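Local coordinates for protein D-aminopeptidase (Burkholderia sp. LK4, PDB 5TZB) that probably acts as a beta-aminopeptidase of the Ntn hydrolase class, removing amino-terminal residues, beta-amino acids among them, from short peptides, at residues P269-P272 against H273-T276. Numbering follows the deposited sequence.
Sequences PLLP and HQCT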
loop_
_atom_site.group_PDB
_atom_site.type_symbol
_atom_site.label_atom_id
_atom_site.label_comp_id
_atom_site.label_asym_id
_atom_site.label_seq_id
_atom_site.Cartn_x
_atom_site.Cartn_y
_atom_site.Cartn_z
ATOM N N PRO C 269 1.115 -22.955 -7.932
ATOM C CA PRO C 269 2.295 -22.473 -7.194
ATOM C C PRO C 269 2.459 -20.955 -7.301
ATOM O O PRO C 269 3.210 -20.481 -8.144
ATOM C CB PRO C 269 3.458 -23.201 -7.870
ATOM C CG PRO C 269 2.969 -23.434 -9.288
ATOM C CD PRO C 269 1.480 -23.689 -9.161
ATOM N N LEU C 270 1.669 -20.205 -6.538
ATOM C CA LEU C 270 1.740 -18.751 -6.555
ATOM C C LEU C 270 2.683 -18.220 -5.491
ATOM O O LEU C 270 2.627 -18.664 -4.336
ATOM C CB LEU C 270 0.351 -18.142 -6.349
ATOM C CG LEU C 270 -0.672 -18.381 -7.468
ATOM C CD1 LEU C 270 -1.964 -17.650 -7.145
ATOM C CD2 LEU C 270 -0.127 -17.936 -8.809
ATOM N N LEU C 271 3.513 -17.256 -5.877
ATOM C CA LEU C 271 4.374 -16.516 -4.945
ATOM C C LEU C 271 3.544 -15.495 -4.154
ATOM O O LEU C 271 2.421 -15.179 -4.570
ATOM C CB LEU C 271 5.492 -15.805 -5.711
ATOM C CG LEU C 271 6.435 -16.708 -6.504
ATOM C CD1 LEU C 271 7.491 -15.876 -7.200
ATOM C CD2 LEU C 271 7.066 -17.741 -5.575
ATOM N N PRO C 272 4.095 -14.968 -3.029
ATOM C CA PRO C 272 3.363 -13.970 -2.230
ATOM C C PRO C 272 2.780 -12.820 -3.069
ATOM O O PRO C 272 1.590 -12.555 -2.929
ATOM C CB PRO C 272 4.431 -13.463 -1.254
ATOM C CG PRO C 272 5.262 -14.682 -1.009
ATOM C CD PRO C 272 5.337 -15.388 -2.355
ATOM N N HIS C 273 3.545 -12.215 -3.975
ATOM C CA HIS C 273 3.018 -11.081 -4.740
ATOM C C HIS C 273 1.883 -11.510 -5.673
ATOM O O HIS C 273 1.000 -10.706 -5.990
ATOM C CB HIS C 273 4.138 -10.379 -5.530
ATOM C CG HIS C 273 4.481 -11.022 -6.846
ATOM N ND1 HIS C 273 5.354 -12.083 -6.950
ATOM C CD2 HIS C 273 4.133 -10.695 -8.116
ATOM C CE1 HIS C 273 5.509 -12.405 -8.226
ATOM N NE2 HIS C 273 4.774 -11.584 -8.953
ATOM N N GLN C 274 1.885 -12.777 -6.076
ATOM C CA GLN C 274 0.843 -13.309 -6.968
ATOM C C GLN C 274 -0.434 -13.630 -6.191
ATOM O O GLN C 274 -1.541 -13.583 -6.732
ATOM C CB GLN C 274 1.355 -14.558 -7.703
ATOM C CG GLN C 274 2.605 -14.304 -8.542
ATOM C CD GLN C 274 3.024 -15.539 -9.335
ATOM O OE1 GLN C 274 3.260 -16.601 -8.763
ATOM N NE2 GLN C 274 3.112 -15.401 -10.650
ATOM N N CYS C 275 -0.277 -14.004 -4.930
ATOM C CA CYS C 275 -1.430 -14.204 -4.061
ATOM C C CYS C 275 -2.172 -12.879 -3.809
ATOM O O CYS C 275 -3.394 -12.854 -3.683
ATOM C CB CYS C 275 -0.988 -14.841 -2.751
ATOM S SG CYS C 275 -0.455 -16.591 -2.890
ATOM N N THR C 276 -1.421 -11.787 -3.716
ATOM C CA THR C 276 -2.015 -10.449 -3.576
ATOM C C THR C 276 -2.854 -10.121 -4.805
ATOM O O THR C 276 -3.977 -9.604 -4.699
ATOM C CB THR C 276 -0.931 -9.373 -3.383
ATOM O OG1 THR C 276 -0.135 -9.726 -2.252
ATOM C CG2 THR C 276 -1.556 -7.974 -3.140
#
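With CG anti to its carbonyl carbon (chi1 -59°) and the chain extended beyond it, Gln-274 reaches back past the start of its own helix and sets its carboxamide beside the backbone of Leu-271. There OE1 takes the N-H of Leu-271 on a lone pair, in the carbonyl plane, 3.0 Å from Leu-271 N and nearly straight at 169°. NE2 bonds to Val-329 O, so the two bonds fix the rotation of the amide and tie the turn to strand 323-329. Leu-270 crosses the glutamine at a slant, its CD2 3.6 Å from Gln-274 OE1, while its CB packs 3.9 Å from Cys-275 SG. CG of His-273 sits between the backbone N and the carbonyl carbon (chi1 83°), which lays the ring alongside Leu-271, ND1 3.9 Å from Leu-271 CB; CG of Gln-274 rests over one ring face, toward the rim. The His-273 side chain lies about 3 Å from a bound calcium ion. Leu-271 O accepts Cys-275 N at 3.0 Å, and Thr-276 N reaches Pro-272 O at 3.2 Å. Leu-271 also packs on Leu-271 of the second subunit. This helix N-terminus, with proline at N1, has one half of a capping box; the N-cap leucine lacks a polar side chain for the other.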